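Local coordinates for protein purine nucleoside phosphorylase (Bacillus licheniformis, PDB 6DZD) that probably catalyses the phosphorolysis of adenosine, inosine and methylthioadenosine, deaminates adenosine as well, and binds zinc, at residues D131-V141 / D177-I186. Sequence-based numbering, arbitrary orientation.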
# COMPACT_ATOMS: atom_id res chain seq x y z
N ASP A 131 2.48 6.97 -5.02
CA ASP A 131 2.55 6.45 -6.39
C ASP A 131 2.71 4.93 -6.43
O ASP A 131 2.12 4.27 -7.29
CB ASP A 131 3.69 7.06 -7.20
CG ASP A 131 3.28 8.31 -7.94
OD1 ASP A 131 2.06 8.56 -8.04
OD2 ASP A 131 4.17 9.06 -8.40
N CYS A 132 3.53 4.36 -5.54
CA CYS A 132 3.73 2.91 -5.51
C CYS A 132 2.42 2.18 -5.17
O CYS A 132 1.46 2.76 -4.66
CB CYS A 132 4.81 2.51 -4.50
SG CYS A 132 6.38 3.45 -4.47
N VAL A 133 2.40 0.88 -5.44
CA VAL A 133 1.21 0.04 -5.37
C VAL A 133 0.90 -0.45 -3.95
O VAL A 133 1.69 -1.19 -3.35
CB VAL A 133 1.34 -1.16 -6.33
CG1 VAL A 133 0.17 -2.09 -6.19
CG2 VAL A 133 1.49 -0.67 -7.74
N PRO A 134 -0.25 -0.07 -3.39
CA PRO A 134 -0.68 -0.64 -2.12
C PRO A 134 -1.51 -1.90 -2.30
O PRO A 134 -2.46 -1.92 -3.09
CB PRO A 134 -1.53 0.48 -1.52
CG PRO A 134 -1.78 1.44 -2.62
CD PRO A 134 -1.22 0.92 -3.87
N VAL A 135 -1.18 -2.96 -1.58
CA VAL A 135 -1.96 -4.20 -1.64
C VAL A 135 -2.54 -4.50 -0.27
O VAL A 135 -1.89 -4.31 0.76
CB VAL A 135 -1.11 -5.37 -2.16
CG1 VAL A 135 -2.02 -6.54 -2.50
CG2 VAL A 135 -0.32 -4.94 -3.40
N TYR A 136 -3.79 -4.95 -0.25
CA TYR A 136 -4.45 -5.36 0.98
C TYR A 136 -4.74 -6.85 0.93
O TYR A 136 -4.97 -7.42 -0.14
CB TYR A 136 -5.76 -4.58 1.20
CG TYR A 136 -5.63 -3.08 1.26
CD1 TYR A 136 -5.40 -2.34 0.11
CD2 TYR A 136 -5.75 -2.39 2.46
CE1 TYR A 136 -5.30 -0.94 0.14
CE2 TYR A 136 -5.65 -1.00 2.51
CZ TYR A 136 -5.43 -0.28 1.34
OH TYR A 136 -5.32 1.08 1.34
N PHE A 137 -4.72 -7.49 2.09
CA PHE A 137 -4.91 -8.93 2.17
C PHE A 137 -5.83 -9.22 3.33
O PHE A 137 -5.59 -8.74 4.44
CB PHE A 137 -3.59 -9.66 2.38
CG PHE A 137 -2.56 -9.43 1.31
CD1 PHE A 137 -1.77 -8.28 1.33
CD2 PHE A 137 -2.36 -10.37 0.31
CE1 PHE A 137 -0.81 -8.07 0.36
CE2 PHE A 137 -1.41 -10.19 -0.65
CZ PHE A 137 -0.63 -9.04 -0.64
N TYR A 138 -6.84 -10.04 3.10
CA TYR A 138 -7.76 -10.40 4.17
C TYR A 138 -8.19 -11.84 4.01
O TYR A 138 -8.68 -12.23 2.94
CB TYR A 138 -8.96 -9.46 4.17
CG TYR A 138 -9.99 -9.83 5.19
CD1 TYR A 138 -9.63 -10.34 6.44
CD2 TYR A 138 -11.34 -9.66 4.92
CE1 TYR A 138 -10.59 -10.67 7.38
CE2 TYR A 138 -12.30 -10.00 5.85
CZ TYR A 138 -11.92 -10.49 7.07
OH TYR A 138 -12.89 -10.80 7.97
N ASP A 139 -7.97 -12.64 5.05
CA ASP A 139 -8.49 -14.00 5.13
C ASP A 139 -9.57 -14.07 6.19
O ASP A 139 -9.27 -14.10 7.39
CB ASP A 139 -7.36 -14.99 5.44
CG ASP A 139 -7.83 -16.45 5.43
OD1 ASP A 139 -9.04 -16.71 5.52
OD2 ASP A 139 -6.96 -17.33 5.33
N PRO A 140 -10.85 -14.12 5.82
CA PRO A 140 -11.90 -14.15 6.85
C PRO A 140 -11.97 -15.45 7.60
O PRO A 140 -12.55 -15.48 8.69
CB PRO A 140 -13.18 -13.88 6.06
CG PRO A 140 -12.86 -14.23 4.65
CD PRO A 140 -11.38 -14.21 4.46
N VAL A 141 -11.42 -16.53 7.05
CA VAL A 141 -11.39 -17.82 7.74
C VAL A 141 -10.36 -17.80 8.87
O VAL A 141 -10.67 -18.14 10.01
CB VAL A 141 -11.13 -18.96 6.75
CG1 VAL A 141 -11.09 -20.27 7.48
CG2 VAL A 141 -12.19 -18.98 5.69
N ASP A 177 -9.52 -18.71 0.19
CA ASP A 177 -10.17 -17.88 1.20
C ASP A 177 -9.64 -16.45 1.22
O ASP A 177 -10.25 -15.60 1.88
CB ASP A 177 -9.99 -18.47 2.60
CG ASP A 177 -10.77 -19.74 2.80
OD1 ASP A 177 -11.93 -19.79 2.37
OD2 ASP A 177 -10.24 -20.69 3.41
N ILE A 178 -8.52 -16.17 0.56
CA ILE A 178 -7.87 -14.87 0.71
C ILE A 178 -8.53 -13.86 -0.21
O ILE A 178 -8.80 -14.13 -1.38
CB ILE A 178 -6.36 -14.98 0.43
CG1 ILE A 178 -5.68 -15.93 1.43
CG2 ILE A 178 -5.70 -13.61 0.48
CD1 ILE A 178 -4.28 -16.34 1.02
N ARG A 179 -8.81 -12.68 0.34
CA ARG A 179 -9.27 -11.53 -0.42
C ARG A 179 -8.14 -10.52 -0.50
O ARG A 179 -7.29 -10.45 0.39
CB ARG A 179 -10.50 -10.91 0.23
CG ARG A 179 -11.81 -11.55 -0.20
CD ARG A 179 -12.21 -12.72 0.71
NE ARG A 179 -13.51 -13.28 0.32
CZ ARG A 179 -13.83 -14.57 0.33
NH1 ARG A 179 -15.04 -14.96 -0.04
NH2 ARG A 179 -12.93 -15.48 0.71
N ALA A 180 -8.12 -9.75 -1.59
CA ALA A 180 -7.08 -8.77 -1.84
C ALA A 180 -7.66 -7.53 -2.49
O ALA A 180 -8.60 -7.61 -3.29
CB ALA A 180 -5.98 -9.36 -2.73
N VAL A 181 -7.11 -6.38 -2.13
CA VAL A 181 -7.46 -5.12 -2.76
C VAL A 181 -6.18 -4.40 -3.16
O VAL A 181 -5.19 -4.40 -2.41
CB VAL A 181 -8.33 -4.23 -1.83
CG1 VAL A 181 -8.29 -2.75 -2.28
CG2 VAL A 181 -9.77 -4.77 -1.75
N ILE A 182 -6.17 -3.84 -4.38
CA ILE A 182 -5.09 -3.01 -4.89
C ILE A 182 -5.59 -1.56 -4.92
O ILE A 182 -6.60 -1.26 -5.57
CB ILE A 182 -4.61 -3.48 -6.28
CG1 ILE A 182 -4.00 -4.88 -6.17
CG2 ILE A 182 -3.59 -2.54 -6.86
CD1 ILE A 182 -3.59 -5.49 -7.50
N GLY A 183 -4.89 -0.68 -4.21
CA GLY A 183 -5.34 0.68 -3.98
C GLY A 183 -4.84 1.67 -5.00
O GLY A 183 -4.25 1.31 -6.04
N PRO A 184 -5.06 2.96 -4.73
CA PRO A 184 -4.58 4.01 -5.64
C PRO A 184 -3.07 3.97 -5.78
O PRO A 184 -2.33 3.95 -4.79
CB PRO A 184 -5.05 5.31 -4.96
CG PRO A 184 -6.20 4.91 -4.16
CD PRO A 184 -5.91 3.51 -3.67
N ALA A 185 -2.62 3.90 -7.03
CA ALA A 185 -1.23 3.97 -7.39
C ALA A 185 -1.15 4.60 -8.77
O ALA A 185 -2.17 4.82 -9.44
CB ALA A 185 -0.58 2.59 -7.35
N ILE A 186 0.09 4.88 -9.20
CA ILE A 186 0.32 5.51 -10.50
C ILE A 186 -0.07 4.56 -11.63
O ILE A 186 0.36 3.39 -11.67
CB ILE A 186 1.78 5.98 -10.62
CG1 ILE A 186 1.99 6.85 -11.84
CG2 ILE A 186 2.76 4.82 -10.64
CD1 ILE A 186 3.30 7.59 -11.81
O HOH W 1 0.31 5.25 -4.18
O HOH W 2 -8.11 -20.19 5.11
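Tyr-136 and Val-181 face each other as an antiparallel hydrogen-bonded pair, and Tyr-138 pairs with Arg-179 in the same way. Tyr-136 N bonds Val-181 O. The Tyr-136 ring lies edge-on to that same oxygen, and its CD1 is 3.8 Å from Val-181 CG1. Beyond the ring, Tyr-136 OH bonds Gly-33 O. On the other face Val-133 CG1 meets Ile-182 CG2 at 3.8 Å, under helix 225-236. These are two inner strands of a six-stranded mixed sheet, 133-139 between 144-150 and 179-182, within the YfiH/LACC1 family domain. Beyond the paired strands, buried backbone bonds run on from Gly-183 N to Pro-134 O (2.9 Å) and from Ile-186 N to Asp-131 O (2.9 Å). There Ile-186 CD1 lies 3.8 Å from Asp-131 OD2, in a carboxylate already held by Thr-250, Ser-259 and Arg-261 N. The Ile-186 side chain also packs near the zinc ligands Cys-190 and Cys-249. At the other end Pro-140 and Val-141 are exposed and more loosely packed. Val-141 CG2 touches the Asp-177 carboxylate, and Pro-140 CG sits over one face of the Arg-179 guanidinium. Asp-139 itself is buried. With CG anti to the backbone N (chi1 -176°), its OD1 accepts from Val-141 N, an Asx turn, and from Arg-142 N. Its OD2 bonds Ser-173 OG and a water shared with Asp-177 OD2. Replacing this aspartate by alanine is likely to leave Val-141 N, Arg-142 N and Ser-173 OG without this partner, and the turn freer to move.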